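Local coordinates for filamentation induced by cAMP protein Fic (Desulfovibrio alaskensis, PDB 4RGL) that belongs to the Fic/DOC family, a largely helical fold, and carries a sequence consistent with the autoinhibitory motif of self-restrained Fic proteins, at residues A[55-60]-A[86-91]; A[114-119]-A[190-195]. All coordinates share one frame; numbering follows the deposited sequence.

Overall arrangement
Both contacts are largely buried helix-helix packings in the mainly helical part of the chain, with centres about 9 Å apart. Interaction 1 sets helix 42-59 against helix 82-95; interaction 2 sets helix 106-117 against helix 189-202, within the Fic/DOC region. They share no helix, yet they are tied together, since Glu-60 of the first forms a salt bridge with Arg-194 of the second, and Asn-90 ND2 reaches Arg-118 O just after helix 106-117. Their chemistry differs: interaction 1 rests on one leucine among aliphatic groups, with a carboxylate at its border, whereas interaction 2 adds a selenium atom over a guanidinium group beside its leucine packing.

Interaction 1. Residues A[55-60]-A[86-91]; sequences ASLAIE and QEVRNA
The oblique packing of helix 42-59 on helix 82-95 is carried by Leu-57, whose branched end meets Glu-87, Val-88 and Ala-91. The short segments' axes approach to 10.9 Å, with 135° between their N-to-C directions, a wide spacing that a long aliphatic side chain can bridge. With CG anti to its carbonyl carbon (chi1 -72°), Leu-57 projects across the gap and divides its two methyls. Leu-57 CD1 packs on Val-88 CG2 at 3.7 Å and also comes 3.8 Å from Val-88 CA; Ala-91, one helical turn after Glu-87, adds a small methyl at the border of the contact, its CB 4.2 Å from Leu-57 CD1. The segment's sequence, SLAIE followed by asparagine, matches the (S/T)xxxE(G/N) inhibitory motif of Fic proteins, and Leu-57 is one of its variable positions, facing helix 82-95, while the motif glutamate, Glu-60, turns to helix 189-202. The second methyl, Leu-57 CD2, lies against the extended Glu-87 side chain, 4.0 Å from Glu-87 CB and 3.7 Å from Glu-87 OE1. That oxygen accepts a hydrogen bond from Asn-62 ND2, which gives the carboxylate a polar partner beside the leucine. Val-88 also touches helix 66-74 through Val-69, Val-72 and Ile-73.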
loop_
_atom_site.group_PDB
_atom_site.type_symbol
_atom_site.label_atom_id
_atom_site.label_comp_id
_atom_site.label_asym_id
_atom_site.label_seq_id
_atom_site.Cartn_x
_atom_site.Cartn_y
_atom_site.Cartn_z
ATOM N N ALA A 55 -0.329 8.277 -1.523
ATOM C CA ALA A 55 0.352 9.034 -0.468
ATOM C C ALA A 55 1.794 9.377 -0.868
ATOM O O ALA A 55 2.199 10.532 -0.746
ATOM C CB ALA A 55 0.342 8.253 0.832
ATOM N N SER A 56 2.560 8.381 -1.388
ATOM C CA SER A 56 3.958 8.606 -1.814
ATOM C C SER A 56 4.036 9.725 -2.862
ATOM O O SER A 56 4.896 10.603 -2.759
ATOM C CB SER A 56 4.565 7.319 -2.373
ATOM O OG SER A 56 5.923 7.495 -2.741
ATOM N N LEU A 57 3.080 9.741 -3.822
ATOM C CA LEU A 57 3.024 10.782 -4.854
ATOM C C LEU A 57 2.492 12.103 -4.279
ATOM O O LEU A 57 2.946 13.173 -4.686
ATOM C CB LEU A 57 2.148 10.329 -6.043
ATOM C CG LEU A 57 2.747 9.234 -6.948
ATOM C CD1 LEU A 57 1.724 8.710 -7.899
ATOM C CD2 LEU A 57 3.925 9.749 -7.716
ATOM N N ALA A 58 1.551 12.028 -3.308
ATOM C CA ALA A 58 0.986 13.231 -2.670
ATOM C C ALA A 58 2.065 14.012 -1.929
ATOM O O ALA A 58 2.036 15.247 -1.924
ATOM C CB ALA A 58 -0.130 12.844 -1.709
ATOM N N ILE A 59 3.048 13.292 -1.324
ATOM C CA ILE A 59 4.161 13.924 -0.603
ATOM C C ILE A 59 4.988 14.778 -1.570
ATOM O O ILE A 59 5.467 15.847 -1.191
ATOM C CB ILE A 59 5.045 12.857 0.107
ATOM C CG1 ILE A 59 4.221 12.069 1.162
ATOM C CG2 ILE A 59 6.285 13.513 0.750
ATOM C CD1 ILE A 59 4.976 10.847 1.798
ATOM N N GLU A 60 5.101 14.336 -2.838
ATOM C CA GLU A 60 5.862 15.069 -3.843
ATOM C C GLU A 60 4.925 15.998 -4.662
ATOM O O GLU A 60 5.178 16.264 -5.842
ATOM C CB GLU A 60 6.633 14.102 -4.759
ATOM C CG GLU A 60 7.588 13.177 -4.001
ATOM C CD GLU A 60 8.664 13.860 -3.161
ATOM O OE1 GLU A 60 8.980 15.043 -3.433
ATOM O OE2 GLU A 60 9.240 13.181 -2.281
ATOM N N GLN A 86 0.177 9.957 -15.442
ATOM C CA GLN A 86 1.273 9.083 -15.862
ATOM C C GLN A 86 2.202 8.765 -14.706
ATOM O O GLN A 86 2.791 7.684 -14.684
ATOM C CB GLN A 86 2.061 9.691 -17.010
ATOM C CG GLN A 86 1.696 9.080 -18.365
ATOM C CD GLN A 86 1.868 7.564 -18.388
ATOM O OE1 GLN A 86 0.961 6.820 -18.770
ATOM N NE2 GLN A 86 3.024 7.084 -17.957
ATOM N N GLU A 87 2.330 9.688 -13.728
ATOM C CA GLU A 87 3.100 9.407 -12.520
ATOM C C GLU A 87 2.501 8.206 -11.790
ATOM O O GLU A 87 3.235 7.309 -11.378
ATOM C CB GLU A 87 3.146 10.635 -11.587
ATOM C CG GLU A 87 4.039 11.760 -12.087
ATOM C CD GLU A 87 4.271 12.881 -11.087
ATOM O OE1 GLU A 87 3.869 12.724 -9.911
ATOM O OE2 GLU A 87 4.922 13.883 -11.463
ATOM N N VAL A 88 1.142 8.145 -11.722
ATOM C CA VAL A 88 0.414 7.052 -11.065
ATOM C C VAL A 88 0.616 5.736 -11.837
ATOM O O VAL A 88 0.929 4.712 -11.230
ATOM C CB VAL A 88 -1.099 7.386 -10.922
ATOM C CG1 VAL A 88 -1.869 6.202 -10.346
ATOM C CG2 VAL A 88 -1.304 8.633 -10.069
ATOM N N ARG A 89 0.421 5.762 -13.169
ATOM C CA ARG A 89 0.589 4.570 -13.999
ATOM C C ARG A 89 2.003 4.000 -13.840
ATOM O O ARG A 89 2.157 2.807 -13.584
ATOM C CB ARG A 89 0.299 4.883 -15.483
ATOM C CG ARG A 89 -1.137 5.336 -15.761
ATOM C CD ARG A 89 -1.466 5.222 -17.240
ATOM N NE ARG A 89 -2.799 5.743 -17.551
ATOM C CZ ARG A 89 -3.023 6.958 -18.049
ATOM N NH1 ARG A 89 -2.006 7.776 -18.304
ATOM N NH2 ARG A 89 -4.262 7.358 -18.304
ATOM N N ASN A 90 3.038 4.873 -13.932
ATOM C CA ASN A 90 4.439 4.458 -13.773
ATOM C C ASN A 90 4.696 3.908 -12.367
ATOM O O ASN A 90 5.346 2.867 -12.225
ATOM C CB ASN A 90 5.393 5.630 -14.061
ATOM C CG ASN A 90 5.516 5.987 -15.527
ATOM O OD1 ASN A 90 4.807 5.456 -16.389
ATOM N ND2 ASN A 90 6.449 6.869 -15.841
ATOM N N ALA A 91 4.175 4.599 -11.324
ATOM C CA ALA A 91 4.338 4.156 -9.936
ATOM C C ALA A 91 3.729 2.764 -9.730
ATOM O O ALA A 91 4.411 1.862 -9.231
ATOM C CB ALA A 91 3.702 5.152 -8.989
#

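Interaction 2. Residues A[114-119]-A[190-195]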
loop_
_atom_site.group_PDB
_atom_site.type_symbol
_atom_site.label_atom_id
_atom_site.label_comp_id
_atom_site.label_asym_id
_atom_site.label_seq_id
_atom_site.Cartn_x
_atom_site.Cartn_y
_atom_site.Cartn_z
ATOM N N GLU A 114 13.935 3.559 -13.835
ATOM C CA GLU A 114 13.493 3.573 -15.227
ATOM C C GLU A 114 11.957 3.423 -15.316
ATOM O O GLU A 114 11.304 4.244 -15.955
ATOM C CB GLU A 114 14.206 2.453 -16.036
ATOM C CG GLU A 114 13.419 1.924 -17.244
ATOM C CD GLU A 114 13.037 2.941 -18.306
ATOM O OE1 GLU A 114 13.665 4.024 -18.357
ATOM O OE2 GLU A 114 12.115 2.646 -19.098
ATOM N N LEU A 115 11.388 2.402 -14.648
ATOM C CA LEU A 115 9.942 2.163 -14.680
ATOM C C LEU A 115 9.176 3.323 -14.078
ATOM O O LEU A 115 8.087 3.653 -14.554
ATOM C CB LEU A 115 9.593 0.878 -13.929
ATOM C CG LEU A 115 9.947 -0.414 -14.629
ATOM C CD1 LEU A 115 9.783 -1.589 -13.695
ATOM C CD2 LEU A 115 9.104 -0.608 -15.866
ATOM N N LEU A 116 9.732 3.938 -13.021
ATOM C CA LEU A 116 9.078 5.009 -12.288
ATOM C C LEU A 116 9.090 6.326 -13.077
ATOM O O LEU A 116 8.136 7.097 -12.985
ATOM C CB LEU A 116 9.774 5.207 -10.925
ATOM C CG LEU A 116 9.149 6.244 -9.981
ATOM C CD1 LEU A 116 7.831 5.735 -9.401
ATOM C CD2 LEU A 116 10.097 6.586 -8.862
HETATM N N MSE A 117 10.174 6.601 -13.819
HETATM C CA MSE A 117 10.332 7.909 -14.476
HETATM C C MSE A 117 10.162 7.831 -16.017
HETATM O O MSE A 117 10.258 8.863 -16.689
HETATM C CB MSE A 117 11.714 8.517 -14.144
HETATM C CG MSE A 117 11.969 8.685 -12.641
HETATM SE SE MSE A 117 10.569 9.677 -11.720
HETATM C CE MSE A 117 10.676 11.311 -12.638
ATOM N N ARG A 118 9.904 6.616 -16.570
ATOM C CA ARG A 118 9.783 6.432 -18.021
ATOM C C ARG A 118 8.860 7.484 -18.643
ATOM O O ARG A 118 7.729 7.671 -18.180
ATOM C CB ARG A 118 9.272 5.029 -18.349
ATOM C CG ARG A 118 9.129 4.768 -19.856
ATOM C CD ARG A 118 8.619 3.377 -20.133
ATOM N NE ARG A 118 9.520 2.362 -19.599
ATOM C CZ ARG A 118 9.275 1.062 -19.643
ATOM N NH1 ARG A 118 8.155 0.608 -20.191
ATOM N NH2 ARG A 118 10.142 0.202 -19.127
ATOM N N GLY A 119 9.384 8.203 -19.644
ATOM C CA GLY A 119 8.628 9.195 -20.404
ATOM C C GLY A 119 8.385 10.515 -19.691
ATOM O O GLY A 119 7.768 11.417 -20.261
ATOM N N GLY A 190 12.707 11.113 -3.692
ATOM C CA GLY A 190 11.760 10.892 -2.604
ATOM C C GLY A 190 10.985 9.602 -2.776
ATOM O O GLY A 190 11.032 8.722 -1.913
ATOM N N ARG A 191 10.350 9.446 -3.936
ATOM C CA ARG A 191 9.569 8.256 -4.286
ATOM C C ARG A 191 10.452 6.981 -4.318
ATOM O O ARG A 191 9.983 5.906 -3.931
ATOM C CB ARG A 191 8.888 8.460 -5.638
ATOM C CG ARG A 191 7.774 9.504 -5.594
ATOM C CD ARG A 191 7.289 9.864 -6.978
ATOM N NE ARG A 191 8.169 10.830 -7.630
ATOM C CZ ARG A 191 8.010 11.248 -8.881
ATOM N NH1 ARG A 191 7.039 10.749 -9.635
ATOM N NH2 ARG A 191 8.842 12.141 -9.398
HETATM N N MSE A 192 11.741 7.111 -4.768
HETATM C CA MSE A 192 12.697 5.980 -4.786
HETATM C C MSE A 192 13.109 5.583 -3.367
HETATM O O MSE A 192 13.412 4.411 -3.113
HETATM C CB MSE A 192 13.944 6.329 -5.609
HETATM C CG MSE A 192 13.702 6.336 -7.111
HETATM SE SE MSE A 192 13.102 4.616 -7.784
HETATM C CE MSE A 192 14.661 3.565 -7.394
ATOM N N GLY A 193 13.152 6.562 -2.467
ATOM C CA GLY A 193 13.469 6.319 -1.068
ATOM C C GLY A 193 12.434 5.445 -0.395
ATOM O O GLY A 193 12.769 4.395 0.167
ATOM N N ARG A 194 11.138 5.822 -0.538
ATOM C CA ARG A 194 10.019 5.070 0.041
ATOM C C ARG A 194 9.871 3.714 -0.626
ATOM O O ARG A 194 9.545 2.729 0.048
ATOM C CB ARG A 194 8.721 5.862 -0.085
ATOM C CG ARG A 194 8.790 7.181 0.623
ATOM C CD ARG A 194 7.587 8.027 0.388
ATOM N NE ARG A 194 7.923 9.434 0.549
ATOM C CZ ARG A 194 8.126 10.262 -0.465
ATOM N NH1 ARG A 194 7.862 9.877 -1.702
ATOM N NH2 ARG A 194 8.492 11.512 -0.241
ATOM N N LEU A 195 10.146 3.640 -1.948
ATOM C CA LEU A 195 10.067 2.384 -2.676
ATOM C C LEU A 195 11.090 1.395 -2.153
ATOM O O LEU A 195 10.743 0.246 -1.861
ATOM C CB LEU A 195 10.275 2.613 -4.181
ATOM C CG LEU A 195 10.371 1.328 -5.046
ATOM C CD1 LEU A 195 9.033 0.586 -5.090
ATOM C CD2 LEU A 195 10.836 1.651 -6.436
#
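Over one face of the Arg-191 guanidinium lies Met-117 SE, 3.8 Å from Arg-191 NH2 and 4.1 Å from Arg-191 CZ. The selenomethionine lies nearly perpendicular across the arginine: the bend at chi2 (-53°) brings SE over the guanidinium, and chi3 sets only where Met-117 CE points, 3.8 Å from Arg-191 NH2. Methionine's polarisable sulfur, whose place selenium takes here, probably suits such a face. The Arg-194 guanidinium has Gly-190 O above one face, offset toward the rim, and Arg-191 CG at its edge. At the edge of the Arg-118 guanidinium sits Glu-114 CD: Arg-118 NE donates to Glu-114 OE2 at 2.7 Å in a salt bridge, meeting the oxygen on its anti side and 29° out of the carboxylate plane. This pair joins the last turn of helix 106-117 to the residue that follows it, while Glu-114 OE1 is hydrogen-bonded to Thr-124 OG1.

Leu-116 supplies the apolar share. Having CG anti to the backbone N (chi1 -176°), it reaches toward helix 189-202, where Leu-116 CD2 touches two consecutive residues, Arg-191 CB at 3.9 Å and Met-192 SE at 3.8 Å. Leucine and selenomethionine run antiparallel alongside one another, and Met-192 also packs on Leu-109, Ala-112 and His-113. Arg-191 thus lends its aliphatic base to the leucine and its charged end to Met-117, with NH2 also hydrogen-bonded to an unknown ligand. Gly-190 N hydrogen-bonds to that ligand near the start of helix 189-202, and Gly-190 and Arg-191 close the HPFx(D/E)GNGR signature of the Fic fold, which in relatives forms an anion-binding site.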